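Local coordinates for protein signal recognition particle receptor FtsY (Sulfolobus acidocaldarius, PDB 5L3S) that serves as the archaeal receptor of the signal recognition particle, an SRP54-type protein that joins a helical bundle to a P-loop nucleotide-binding domain, at residues D21-V26 with E68-T73; S170-A175 with R210-D215; D228-A233 with A263-K268; V122-K127 with D280-F285; S131-A136 with S177-R182. One frame throughout, in Å; residues are numbered along the deposited sequence.

Contact 1: D21-V26 with E68-T73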
# COMPACT_ATOMS: atom_id res chain seq x y z
N ASP B 21 31.98 1.31 21.30
CA ASP B 21 32.65 2.23 20.38
C ASP B 21 33.04 1.57 19.05
O ASP B 21 33.07 2.23 18.02
CB ASP B 21 33.89 2.83 21.06
CG ASP B 21 34.70 3.71 20.14
OD1 ASP B 21 35.80 3.29 19.72
OD2 ASP B 21 34.23 4.83 19.84
N ASP B 22 33.33 0.28 19.09
CA ASP B 22 33.64 -0.47 17.88
C ASP B 22 32.41 -0.60 16.97
O ASP B 22 32.55 -0.78 15.76
CB ASP B 22 34.14 -1.88 18.22
CG ASP B 22 35.44 -1.86 19.03
OD1 ASP B 22 36.37 -1.14 18.63
OD2 ASP B 22 35.52 -2.57 20.05
N LEU B 23 31.22 -0.52 17.55
CA LEU B 23 29.98 -0.88 16.85
C LEU B 23 29.20 0.30 16.29
O LEU B 23 28.34 0.12 15.42
CB LEU B 23 29.06 -1.66 17.80
CG LEU B 23 29.57 -2.98 18.37
CD1 LEU B 23 28.51 -3.64 19.21
CD2 LEU B 23 30.03 -3.90 17.27
N ASN B 24 29.48 1.49 16.79
CA ASN B 24 28.67 2.67 16.48
C ASN B 24 28.45 2.98 14.99
O ASN B 24 27.31 3.13 14.56
CB ASN B 24 29.21 3.90 17.21
CG ASN B 24 28.98 3.82 18.70
OD1 ASN B 24 28.06 3.13 19.16
ND2 ASN B 24 29.79 4.54 19.47
N ASP B 25 29.53 3.08 14.23
CA ASP B 25 29.41 3.40 12.81
C ASP B 25 28.61 2.37 12.03
O ASP B 25 27.76 2.72 11.21
CB ASP B 25 30.79 3.55 12.17
CG ASP B 25 31.49 4.82 12.59
OD1 ASP B 25 30.79 5.73 13.10
OD2 ASP B 25 32.72 4.91 12.42
N VAL B 26 28.90 1.09 12.25
CA VAL B 26 28.22 0.06 11.48
C VAL B 26 26.76 -0.10 11.90
O VAL B 26 25.89 -0.40 11.07
CB VAL B 26 28.98 -1.29 11.53
CG1 VAL B 26 29.01 -1.85 12.95
CG2 VAL B 26 28.36 -2.29 10.56
N GLU B 68 32.21 -6.60 9.56
CA GLU B 68 31.68 -7.79 8.91
C GLU B 68 31.06 -8.78 9.89
O GLU B 68 30.00 -9.35 9.61
CB GLU B 68 32.73 -8.49 8.05
CG GLU B 68 32.11 -9.55 7.13
CD GLU B 68 33.12 -10.22 6.22
OE1 GLU B 68 34.33 -10.17 6.52
OE2 GLU B 68 32.69 -10.79 5.19
N ILE B 69 31.70 -8.99 11.04
CA ILE B 69 31.10 -9.83 12.09
C ILE B 69 29.73 -9.28 12.51
O ILE B 69 28.80 -10.05 12.75
CB ILE B 69 32.03 -9.98 13.32
CG1 ILE B 69 33.18 -10.93 13.01
CG2 ILE B 69 31.26 -10.54 14.52
CD1 ILE B 69 34.46 -10.25 12.62
N VAL B 70 29.62 -7.96 12.58
CA VAL B 70 28.36 -7.31 12.94
C VAL B 70 27.29 -7.60 11.90
O VAL B 70 26.17 -7.99 12.24
CB VAL B 70 28.52 -5.78 13.07
CG1 VAL B 70 27.16 -5.10 13.27
CG2 VAL B 70 29.46 -5.45 14.21
N ILE B 71 27.63 -7.41 10.64
CA ILE B 71 26.69 -7.63 9.55
C ILE B 71 26.27 -9.09 9.48
O ILE B 71 25.08 -9.40 9.33
CB ILE B 71 27.28 -7.17 8.20
CG1 ILE B 71 27.43 -5.64 8.18
CG2 ILE B 71 26.41 -7.61 7.05
CD1 ILE B 71 28.23 -5.10 7.00
N ASN B 72 27.23 -9.99 9.60
CA ASN B 72 26.92 -11.42 9.56
C ASN B 72 26.10 -11.88 10.77
O ASN B 72 25.22 -12.72 10.63
CB ASN B 72 28.19 -12.26 9.42
CG ASN B 72 28.73 -12.24 8.01
OD1 ASN B 72 28.04 -11.80 7.08
ND2 ASN B 72 29.96 -12.70 7.84
N THR B 73 26.40 -11.33 11.94
CA THR B 73 25.62 -11.63 13.14
C THR B 73 24.16 -11.19 12.93
O THR B 73 23.23 -11.91 13.31
CB THR B 73 26.22 -10.96 14.40
OG1 THR B 73 27.59 -11.35 14.54
CG2 THR B 73 25.47 -11.38 15.64
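Val70 of helix 66-85 is met by Leu23 and Val26 of helix 20-36, an apolar helix-to-helix junction within the SRP54-type helical bundle. Val26 and Val70 reach toward each other tip to tip, with Val26 CG1 3.8 Å from Val70 CG1. The same Val26 methyl lies equally near the other branch of Val70, so it sits against both. Its place follows from chi1 of 65°, which sets CG1 between the backbone N and the carbonyl carbon and leaves CG2 to turn toward Ile71, where Val26 CG2 comes within 4.2 Å of Ile71 CG1. Leu23 crosses Val70 obliquely and makes the shortest contact: Leu23 CD2 is 3.5 Å from Val70 CG2, tighter than usual for two carbons. No hydrogen bond spans the two segments, so side-chain packing carries the contact. The axes of the two segments pass 10.3 Å apart and cross at -66°, which limits the touching zone to a few residues and 160 Å² of buried surface. Farther out, Leu51 and Leu55 of helix 41-55 touch Val70, while Ile18 and Ile56 pack on Leu23; Asp22 OD2 bonds back to Lys19 N near the start of helix 20-36. One turn beyond Val70, Thr73 holds its own helix: Thr73 N donates to Ile69 O at 2.8 Å, and Thr73 OG1 reaches that oxygen from the opposite face of its carbonyl plane.

Contact 2: S170-A175 with R210-D215. With SO4 (sulfate ion), chain Y.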
# COMPACT_ATOMS: atom_id res chain seq x y z
N SER B 170 -23.96 -15.33 4.03
CA SER B 170 -24.87 -16.20 3.31
C SER B 170 -24.14 -16.76 2.09
O SER B 170 -24.28 -17.95 1.77
CB SER B 170 -26.12 -15.44 2.89
OG SER B 170 -26.87 -16.18 1.93
N VAL B 171 -23.36 -15.92 1.40
CA VAL B 171 -22.59 -16.38 0.25
C VAL B 171 -21.59 -17.48 0.67
O VAL B 171 -21.49 -18.52 0.03
CB VAL B 171 -21.84 -15.24 -0.47
CG1 VAL B 171 -21.03 -15.80 -1.65
CG2 VAL B 171 -22.82 -14.17 -0.97
N ALA B 172 -20.87 -17.24 1.76
CA ALA B 172 -19.89 -18.22 2.27
C ALA B 172 -20.55 -19.52 2.71
O ALA B 172 -20.05 -20.61 2.42
CB ALA B 172 -19.06 -17.61 3.42
N PHE B 173 -21.66 -19.40 3.43
CA PHE B 173 -22.43 -20.56 3.84
C PHE B 173 -22.84 -21.43 2.64
O PHE B 173 -22.67 -22.65 2.67
CB PHE B 173 -23.66 -20.13 4.64
CG PHE B 173 -24.47 -21.27 5.19
CD1 PHE B 173 -24.19 -21.80 6.43
CD2 PHE B 173 -25.52 -21.80 4.46
CE1 PHE B 173 -24.94 -22.87 6.94
CE2 PHE B 173 -26.27 -22.87 4.95
CZ PHE B 173 -25.98 -23.40 6.20
N ASP B 174 -23.35 -20.80 1.58
CA ASP B 174 -23.78 -21.51 0.38
C ASP B 174 -22.61 -22.17 -0.33
O ASP B 174 -22.72 -23.27 -0.83
CB ASP B 174 -24.46 -20.55 -0.60
CG ASP B 174 -25.88 -20.19 -0.19
OD1 ASP B 174 -26.32 -20.61 0.90
OD2 ASP B 174 -26.54 -19.48 -0.98
N ALA B 175 -21.48 -21.46 -0.38
CA ALA B 175 -20.27 -21.98 -1.00
C ALA B 175 -19.76 -23.23 -0.29
O ALA B 175 -19.43 -24.23 -0.92
CB ALA B 175 -19.19 -20.91 -1.00
N ARG B 210 -17.65 -16.64 12.03
CA ARG B 210 -18.45 -17.50 12.89
C ARG B 210 -19.23 -18.51 12.06
O ARG B 210 -19.42 -19.65 12.46
CB ARG B 210 -19.40 -16.68 13.77
CG ARG B 210 -18.68 -15.89 14.85
CD ARG B 210 -19.64 -15.34 15.90
NE ARG B 210 -20.39 -14.19 15.41
CZ ARG B 210 -19.99 -12.93 15.55
NH1 ARG B 210 -18.84 -12.65 16.16
NH2 ARG B 210 -20.74 -11.94 15.08
N ILE B 211 -19.66 -18.08 10.89
CA ILE B 211 -20.52 -18.89 10.05
C ILE B 211 -19.70 -19.86 9.20
O ILE B 211 -20.09 -21.01 9.02
CB ILE B 211 -21.45 -17.99 9.20
CG1 ILE B 211 -22.67 -17.62 10.05
CG2 ILE B 211 -21.88 -18.68 7.93
CD1 ILE B 211 -23.10 -16.18 9.94
N ALA B 212 -18.55 -19.40 8.72
CA ALA B 212 -17.70 -20.21 7.84
C ALA B 212 -16.72 -21.12 8.58
O ALA B 212 -16.24 -22.10 8.02
CB ALA B 212 -16.95 -19.31 6.87
N LYS B 213 -16.42 -20.77 9.83
CA LYS B 213 -15.42 -21.48 10.65
C LYS B 213 -14.20 -21.93 9.85
O LYS B 213 -13.97 -23.12 9.68
CB LYS B 213 -16.07 -22.68 11.35
CG LYS B 213 -17.19 -22.29 12.29
CD LYS B 213 -17.78 -23.51 12.99
CE LYS B 213 -19.08 -23.14 13.67
NZ LYS B 213 -18.97 -21.80 14.33
N PRO B 214 -13.42 -20.98 9.33
CA PRO B 214 -12.35 -21.35 8.40
C PRO B 214 -11.24 -22.17 9.05
O PRO B 214 -11.00 -22.09 10.26
CB PRO B 214 -11.81 -20.00 7.90
CG PRO B 214 -12.29 -19.00 8.88
CD PRO B 214 -13.61 -19.52 9.39
N ASP B 215 -10.60 -23.00 8.23
CA ASP B 215 -9.49 -23.81 8.70
C ASP B 215 -8.19 -23.02 8.63
O ASP B 215 -7.23 -23.35 9.30
CB ASP B 215 -9.38 -25.09 7.87
CG ASP B 215 -10.63 -25.93 7.95
OD1 ASP B 215 -10.78 -26.65 8.95
OD2 ASP B 215 -11.47 -25.86 7.03
S SO4 Y . -16.62 -14.42 18.55
O1 SO4 Y . -15.95 -15.72 18.53
O2 SO4 Y . -17.86 -14.52 19.31
O3 SO4 Y . -15.74 -13.43 19.18
O4 SO4 Y . -16.91 -14.00 17.18
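Ala172 against Ala212 and Phe173 against Ile211 join helix 168-181 to the last turn of helix 199-212, the backbones coming closest at Phe173 CA and Ala212 CA, 6.2 Å apart, before Lys213 leaves helical geometry with a positive phi of 38°. Such a close approach is possible because the inner side chains are small: Ala172 CB stands 4.4 Å from Ala212 CB. Toward solvent the larger pair takes over. The side chains of Phe173 and Ile211 meet at about a right angle, Ile211 CG2 lying 4.0 Å from Phe173 CB and near the plane of the ring, at its edge. Chi1 of -176° carries the Phe173 ring opposite its own backbone N. Beyond the helix end, Lys213 NZ folds back onto Arg210 O at 2.9 Å, in the carbonyl plane. Arg210 takes no part in the helix junction; its NH1 donates to O4 of a sulfate ion, probably from the crystallisation liquor, at 2.6 Å, and its NH2 forms a salt bridge with Glu203. Both helices are crossover helices of the P-loop domain. With no hydrogen bond across it, the junction rests on van der Waals packing of alanine, isoleucine and phenylalanine carbons, and the charged groups of Arg210 and Lys213 make their bonds outside it.

Contact 3: D228-A233 with A263-K268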
# COMPACT_ATOMS: atom_id res chain seq x y z
N ASP B 228 2.48 1.52 8.61
CA ASP B 228 1.07 1.18 8.84
C ASP B 228 0.76 -0.29 8.63
O ASP B 228 -0.23 -0.80 9.16
CB ASP B 228 0.11 2.02 7.99
CG ASP B 228 -1.30 2.04 8.57
OD1 ASP B 228 -1.46 2.51 9.72
OD2 ASP B 228 -2.25 1.59 7.89
N ALA B 229 1.59 -0.98 7.85
CA ALA B 229 1.37 -2.41 7.62
C ALA B 229 1.45 -3.21 8.94
O ALA B 229 0.65 -4.13 9.19
CB ALA B 229 2.35 -2.94 6.58
N LEU B 230 2.42 -2.85 9.78
CA LEU B 230 2.53 -3.48 11.09
C LEU B 230 1.33 -3.12 11.96
O LEU B 230 0.82 -3.95 12.71
CB LEU B 230 3.85 -3.09 11.79
CG LEU B 230 4.08 -3.72 13.17
CD1 LEU B 230 4.08 -5.26 13.08
CD2 LEU B 230 5.37 -3.21 13.86
N GLU B 231 0.87 -1.88 11.86
CA GLU B 231 -0.31 -1.46 12.60
C GLU B 231 -1.56 -2.23 12.15
O GLU B 231 -2.36 -2.66 12.98
CB GLU B 231 -0.54 0.05 12.49
CG GLU B 231 -1.69 0.56 13.35
CD GLU B 231 -1.31 0.69 14.81
OE1 GLU B 231 -0.13 0.42 15.16
OE2 GLU B 231 -2.19 1.06 15.62
N GLN B 232 -1.73 -2.41 10.85
CA GLN B 232 -2.80 -3.27 10.31
C GLN B 232 -2.71 -4.69 10.87
O GLN B 232 -3.70 -5.26 11.33
CB GLN B 232 -2.72 -3.33 8.77
CG GLN B 232 -3.02 -2.02 8.05
CD GLN B 232 -2.63 -2.09 6.58
OE1 GLN B 232 -2.65 -3.16 5.96
NE2 GLN B 232 -2.26 -0.94 6.02
N ALA B 233 -1.53 -5.26 10.83
CA ALA B 233 -1.31 -6.61 11.34
C ALA B 233 -1.63 -6.75 12.83
O ALA B 233 -2.22 -7.75 13.24
CB ALA B 233 0.11 -7.05 11.06
N ALA B 263 7.27 -11.28 12.19
CA ALA B 263 7.87 -12.37 12.94
C ALA B 263 8.35 -11.87 14.30
O ALA B 263 8.09 -12.50 15.33
CB ALA B 263 9.02 -12.98 12.16
N TYR B 264 9.05 -10.74 14.31
CA TYR B 264 9.66 -10.24 15.53
C TYR B 264 8.63 -9.79 16.56
O TYR B 264 8.72 -10.14 17.73
CB TYR B 264 10.66 -9.11 15.21
CG TYR B 264 11.51 -8.67 16.38
CD1 TYR B 264 11.08 -7.66 17.23
CD2 TYR B 264 12.74 -9.27 16.63
CE1 TYR B 264 11.86 -7.26 18.30
CE2 TYR B 264 13.52 -8.87 17.69
CZ TYR B 264 13.08 -7.87 18.52
OH TYR B 264 13.87 -7.49 19.58
N GLU B 265 7.64 -9.02 16.13
CA GLU B 265 6.60 -8.49 17.02
C GLU B 265 5.42 -9.41 17.30
O GLU B 265 4.95 -9.49 18.42
CB GLU B 265 6.03 -7.18 16.46
CG GLU B 265 6.96 -6.02 16.58
CD GLU B 265 7.20 -5.66 18.02
OE1 GLU B 265 6.22 -5.61 18.79
OE2 GLU B 265 8.37 -5.44 18.39
N LEU B 266 4.92 -10.08 16.26
CA LEU B 266 3.63 -10.77 16.34
C LEU B 266 3.74 -12.28 16.24
O LEU B 266 2.73 -12.98 16.36
CB LEU B 266 2.69 -10.25 15.26
CG LEU B 266 2.44 -8.74 15.27
CD1 LEU B 266 1.53 -8.32 14.14
CD2 LEU B 266 1.87 -8.34 16.62
N LYS B 267 4.95 -12.78 16.01
CA LYS B 267 5.17 -14.20 15.74
C LYS B 267 4.27 -14.71 14.63
O LYS B 267 3.75 -15.83 14.71
CB LYS B 267 4.99 -15.05 17.01
CG LYS B 267 6.06 -14.80 18.07
CD LYS B 267 7.43 -14.80 17.41
CE LYS B 267 8.45 -14.01 18.21
NZ LYS B 267 9.66 -13.74 17.38
N LYS B 268 4.08 -13.90 13.59
CA LYS B 268 3.23 -14.30 12.46
C LYS B 268 4.09 -14.53 11.23
O LYS B 268 5.01 -13.77 10.96
CB LYS B 268 2.17 -13.22 12.18
CG LYS B 268 1.14 -13.08 13.28
CD LYS B 268 0.26 -14.34 13.38
CE LYS B 268 -0.83 -14.16 14.43
NZ LYS B 268 -1.52 -15.43 14.76
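Leu266 lays its CD1 methyl against both Ala233 and Leu230, joining two consecutive crossover helices of the P-loop alpha/beta domain, 228-239 and 258-266. The closer partner is Ala233, whose CB lies 3.6 Å from Leu266 CD1; Leu230 CD1 is 4.1 Å from that methyl. The two leucines lean across one another with different torsions. Leu230 has CG opposite its backbone N (chi1 -179°), whereas in Leu266 CG stands opposite the carbonyl carbon (chi1 -57°) and the chain runs on extended to CD1. The other Leu230 branch serves Glu265, with Leu230 CD2 4.2 Å from Glu265 CG, so the glutamate contributes its aliphatic stem here. Its carboxylate is used by Arg234, which forms a salt bridge with OE1. Val43 of helix 41-55 touches both Leu230 and Glu265, so this pair of helices also meets the helical bundle. Past Leu266 the chain turns at Lys267 with positive phi, and Lys267 NZ returns to Ala263 O at 2.9 Å from above the carbonyl plane. At the far end Asp228 OD1 bonds a polar side chain of another protein chain, while Gln232 NE2 donates to Asp228 OD2 on its anti side, tilted out of the carboxylate plane, 3.1 Å away and nearly straight at 174°.

Contact 4: V122-K127 with D280-F285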
# COMPACT_ATOMS: atom_id res chain seq x y z
N VAL B 122 -5.76 -20.15 -6.26
CA VAL B 122 -6.44 -21.14 -7.10
C VAL B 122 -5.50 -21.78 -8.12
O VAL B 122 -5.47 -23.00 -8.28
CB VAL B 122 -7.62 -20.51 -7.89
CG1 VAL B 122 -8.19 -21.53 -8.90
CG2 VAL B 122 -8.70 -20.06 -6.93
N ASN B 123 -4.73 -20.94 -8.82
CA ASN B 123 -3.77 -21.46 -9.79
C ASN B 123 -2.76 -22.42 -9.16
O ASN B 123 -2.44 -23.46 -9.73
CB ASN B 123 -3.04 -20.34 -10.51
CG ASN B 123 -2.15 -20.85 -11.61
OD1 ASN B 123 -2.62 -21.33 -12.63
ND2 ASN B 123 -0.84 -20.76 -11.40
N MET B 124 -2.27 -22.08 -7.98
CA MET B 124 -1.28 -22.91 -7.32
C MET B 124 -1.95 -24.23 -6.91
O MET B 124 -1.37 -25.30 -7.10
CB MET B 124 -0.68 -22.20 -6.10
CG MET B 124 0.30 -23.07 -5.30
SD MET B 124 0.86 -22.18 -3.84
CE MET B 124 -0.70 -21.73 -3.08
N LEU B 125 -3.17 -24.15 -6.39
CA LEU B 125 -3.90 -25.36 -5.96
C LEU B 125 -4.20 -26.30 -7.13
O LEU B 125 -4.07 -27.53 -7.01
CB LEU B 125 -5.19 -24.98 -5.21
CG LEU B 125 -5.00 -24.25 -3.86
CD1 LEU B 125 -6.32 -23.68 -3.31
CD2 LEU B 125 -4.36 -25.17 -2.83
N LYS B 126 -4.59 -25.73 -8.27
CA LYS B 126 -4.82 -26.51 -9.48
C LYS B 126 -3.57 -27.28 -9.90
O LYS B 126 -3.67 -28.45 -10.28
CB LYS B 126 -5.29 -25.65 -10.64
CG LYS B 126 -6.71 -25.17 -10.55
CD LYS B 126 -7.33 -25.05 -11.94
CE LYS B 126 -6.61 -24.01 -12.79
NZ LYS B 126 -7.02 -24.10 -14.22
N LYS B 127 -2.42 -26.63 -9.83
CA LYS B 127 -1.14 -27.27 -10.17
C LYS B 127 -0.80 -28.39 -9.19
O LYS B 127 -0.02 -29.30 -9.50
CB LYS B 127 0.00 -26.25 -10.18
CG LYS B 127 -0.24 -25.03 -11.05
CD LYS B 127 0.07 -25.29 -12.51
CE LYS B 127 -0.35 -24.10 -13.37
NZ LYS B 127 0.02 -24.29 -14.80
N ASP B 280 0.60 -16.96 -12.12
CA ASP B 280 1.85 -17.61 -11.68
C ASP B 280 2.68 -16.73 -10.74
O ASP B 280 3.65 -17.19 -10.14
CB ASP B 280 2.68 -17.98 -12.91
CG ASP B 280 3.69 -19.09 -12.64
OD1 ASP B 280 3.38 -20.00 -11.84
OD2 ASP B 280 4.80 -19.04 -13.23
N ASP B 281 2.31 -15.45 -10.61
CA ASP B 281 3.16 -14.50 -9.87
C ASP B 281 3.05 -14.59 -8.34
O ASP B 281 2.72 -13.63 -7.66
CB ASP B 281 2.92 -13.07 -10.36
CG ASP B 281 3.30 -12.90 -11.82
OD1 ASP B 281 4.06 -13.74 -12.33
OD2 ASP B 281 2.83 -11.94 -12.47
N LEU B 282 3.36 -15.78 -7.82
CA LEU B 282 3.24 -16.04 -6.40
C LEU B 282 4.42 -16.95 -6.05
O LEU B 282 4.62 -17.97 -6.69
CB LEU B 282 1.92 -16.76 -6.12
CG LEU B 282 1.51 -16.94 -4.65
CD1 LEU B 282 1.06 -15.65 -4.03
CD2 LEU B 282 0.43 -18.02 -4.50
N ILE B 283 5.20 -16.58 -5.04
CA ILE B 283 6.30 -17.43 -4.60
C ILE B 283 6.20 -17.72 -3.10
O ILE B 283 5.68 -16.92 -2.34
CB ILE B 283 7.68 -16.81 -4.93
CG1 ILE B 283 7.80 -15.41 -4.35
CG2 ILE B 283 7.91 -16.78 -6.45
CD1 ILE B 283 9.21 -14.81 -4.48
N PRO B 284 6.70 -18.90 -2.67
CA PRO B 284 6.68 -19.14 -1.23
C PRO B 284 7.70 -18.25 -0.55
O PRO B 284 8.63 -17.80 -1.22
CB PRO B 284 7.10 -20.62 -1.11
CG PRO B 284 7.85 -20.91 -2.37
CD PRO B 284 7.18 -20.06 -3.43
N PHE B 285 7.51 -17.98 0.74
CA PHE B 285 8.43 -17.12 1.49
C PHE B 285 9.54 -17.97 2.07
O PHE B 285 9.29 -19.02 2.67
CB PHE B 285 7.70 -16.40 2.62
CG PHE B 285 8.59 -15.50 3.45
CD1 PHE B 285 8.80 -14.18 3.08
CD2 PHE B 285 9.22 -15.98 4.60
CE1 PHE B 285 9.62 -13.35 3.84
CE2 PHE B 285 10.03 -15.16 5.36
CZ PHE B 285 10.22 -13.84 4.98
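Met124 and Leu282 meet at about a right angle, the Met124 methyl CE lying 4.1 Å from Leu282 CD2. The methionine leaves helix 114-127 extended, then bends at its last torsion (chi3 54°), which swings CE aside from the line of the chain. Leu282 points from its strand toward the helix. Tyr272 touches both side chains, completing a small apolar patch. Beside it the second pair is polar and looser. Its nearest atoms, Asn123 ND2 and Asp280 N, are both N-H donors 4.1 Å apart, and the possible acceptor Asp280 OD1 is 4.3 Å from Asn123 ND2, too far for a hydrogen bond. Lys127 NZ is 6.2 Å from Asp280 OD1; at most a weak attraction may act between these opposite charges, which are not in contact. Between Asp280 and Leu282 the chain makes an inverse gamma turn centred on Asp281, closed by Leu282 N to Asp280 O at 2.7 Å, and the strand begins at Leu282 directly after it. Asp281 O accepts a hydrogen bond from Lys120 NZ, which ties the turn to helix 114-127. That helix, which follows the P-loop, has Val122 packed on strands 132-137 and 186-191, while strand 282-284 runs antiparallel to strand 270-274 at the sheet's edge.

Contact 5: S131-A136 with S177-R182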
# COMPACT_ATOMS: atom_id res chain seq x y z
N SER B 131 -8.96 -29.63 -5.96
CA SER B 131 -10.15 -28.95 -6.48
C SER B 131 -10.53 -27.75 -5.60
O SER B 131 -10.28 -27.74 -4.39
CB SER B 131 -11.33 -29.92 -6.67
OG SER B 131 -11.70 -30.55 -5.45
N THR B 132 -11.10 -26.71 -6.21
CA THR B 132 -11.36 -25.47 -5.49
C THR B 132 -12.62 -24.79 -5.97
O THR B 132 -12.96 -24.86 -7.15
CB THR B 132 -10.20 -24.46 -5.70
OG1 THR B 132 -10.13 -24.11 -7.09
CG2 THR B 132 -8.87 -25.04 -5.27
N ILE B 133 -13.31 -24.11 -5.06
CA ILE B 133 -14.36 -23.17 -5.46
C ILE B 133 -14.13 -21.87 -4.70
O ILE B 133 -13.52 -21.86 -3.63
CB ILE B 133 -15.79 -23.68 -5.21
CG1 ILE B 133 -16.10 -23.74 -3.72
CG2 ILE B 133 -16.03 -25.03 -5.88
CD1 ILE B 133 -17.53 -24.15 -3.43
N ILE B 134 -14.62 -20.78 -5.27
CA ILE B 134 -14.45 -19.47 -4.68
C ILE B 134 -15.80 -18.96 -4.21
O ILE B 134 -16.79 -19.08 -4.93
CB ILE B 134 -13.91 -18.47 -5.72
CG1 ILE B 134 -12.62 -19.00 -6.35
CG2 ILE B 134 -13.76 -17.08 -5.11
CD1 ILE B 134 -12.13 -18.21 -7.55
N ALA B 135 -15.82 -18.43 -2.99
CA ALA B 135 -16.98 -17.71 -2.48
C ALA B 135 -16.78 -16.21 -2.72
O ALA B 135 -15.83 -15.61 -2.21
CB ALA B 135 -17.13 -17.97 -0.99
N ALA B 136 -17.69 -15.62 -3.49
CA ALA B 136 -17.66 -14.18 -3.78
C ALA B 136 -18.29 -13.40 -2.63
O ALA B 136 -19.37 -12.83 -2.77
CB ALA B 136 -18.38 -13.89 -5.09
N SER B 177 -21.53 -25.24 1.70
CA SER B 177 -22.52 -26.30 1.54
C SER B 177 -22.36 -27.00 0.18
O SER B 177 -22.45 -28.23 0.07
CB SER B 177 -23.94 -25.74 1.67
OG SER B 177 -24.90 -26.76 1.41
N PHE B 178 -22.14 -26.19 -0.84
CA PHE B 178 -21.95 -26.67 -2.20
C PHE B 178 -20.69 -27.52 -2.30
O PHE B 178 -20.69 -28.58 -2.92
CB PHE B 178 -21.87 -25.48 -3.18
CG PHE B 178 -21.69 -25.89 -4.62
CD1 PHE B 178 -22.78 -26.09 -5.44
CD2 PHE B 178 -20.42 -26.07 -5.16
CE1 PHE B 178 -22.63 -26.46 -6.77
CE2 PHE B 178 -20.26 -26.45 -6.48
CZ PHE B 178 -21.36 -26.64 -7.29
N ALA B 179 -19.60 -27.04 -1.69
CA ALA B 179 -18.34 -27.78 -1.74
C ALA B 179 -18.45 -29.11 -1.02
O ALA B 179 -17.93 -30.12 -1.51
CB ALA B 179 -17.20 -26.94 -1.17
N LYS B 180 -19.14 -29.13 0.12
CA LYS B 180 -19.34 -30.37 0.87
C LYS B 180 -20.01 -31.45 0.05
O LYS B 180 -19.54 -32.59 0.01
CB LYS B 180 -20.16 -30.13 2.14
CG LYS B 180 -19.39 -29.53 3.30
CD LYS B 180 -20.30 -29.25 4.49
CE LYS B 180 -19.56 -28.46 5.57
NZ LYS B 180 -20.44 -28.10 6.72
N SER B 181 -21.12 -31.11 -0.59
CA SER B 181 -21.87 -32.11 -1.33
C SER B 181 -21.13 -32.59 -2.58
O SER B 181 -21.40 -33.67 -3.09
CB SER B 181 -23.27 -31.61 -1.68
OG SER B 181 -23.23 -30.46 -2.49
N ARG B 182 -20.17 -31.80 -3.07
CA ARG B 182 -19.44 -32.21 -4.26
C ARG B 182 -18.04 -32.69 -3.93
O ARG B 182 -17.25 -32.94 -4.84
CB ARG B 182 -19.36 -31.06 -5.27
CG ARG B 182 -20.67 -30.36 -5.54
CD ARG B 182 -21.72 -31.28 -6.13
NE ARG B 182 -22.60 -30.54 -7.04
CZ ARG B 182 -23.59 -29.73 -6.66
NH1 ARG B 182 -23.83 -29.53 -5.37
NH2 ARG B 182 -24.33 -29.12 -7.57
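Ile133 and Ala179 are the closest backbone partners, CA to CA 7.1 Å, where strand 132-137 runs beneath the last turn of helix 168-181 in the P-loop alpha/beta fold. The helix belongs to a beta-alpha-beta crossover from strand 158-160 to strand 186-191, and strand 132-137 lies between those two in the sheet. A single isoleucine carries the contact from the strand side. Its chi1 of 70° places CG1 between the backbone N and the carbonyl carbon, and from there the chain runs straight on to CD1, which drives outward into the helix. Ile133 CD1 reaches Ala179 CB at 3.6 Å and Phe178 CD2 at 3.9 Å, approaching the ring obliquely. Chi1 of Phe178, -180°, sets its ring opposite the backbone N and brings CD2 to the isoleucine methyl, with Gln158 of the edge strand touching both residues. Val187 does the same for Ile133 and Ala179 from the other neighbouring strand, so the apolar layer continues across the sheet. Just before the strand, Ser131 OG is hydrogen-bonded to Asp185 N. On the helix side Arg182 folds back over Phe178, its CG 4.0 Å above one face of the ring toward the rim, while Phe178 CE1 sits over one face of the Arg182 guanidinium, offset toward its rim. Ser181 links the two residues: its OG donates to Phe178 O at 3.2 Å, from above the carbonyl plane, and accepts from Arg182 NH1 at 3.1 Å, close to the guanidinium plane, with an N-H...O angle of 141°.

How the contacts relate
Contacts 2 and 5 share helix 168-181 and touch, their centres 10 Å apart; Val171, Ala172 and Ala175 of that helix rest on strand 132-137. Contact 4 touches contact 5 from the other face of that strand, where Val122 CG2 lies 4.0 Å from Ile134 CD1; its nearest atoms stay about 12 Å from contact 2. Contact 3, about 24 Å from contact 4 between centres, belongs to the same P-loop domain. Contact 1 stands apart in the helical bundle, its centre 27 Å from that of contact 3; contacts 2 and 5 lie across the chain's centre from it, 52 and 54 Å away. Contact 4 comes near a nucleotide: the Leu282 side chain is about 7 Å from a bound phosphoaminophosphonic acid-guanylate ester.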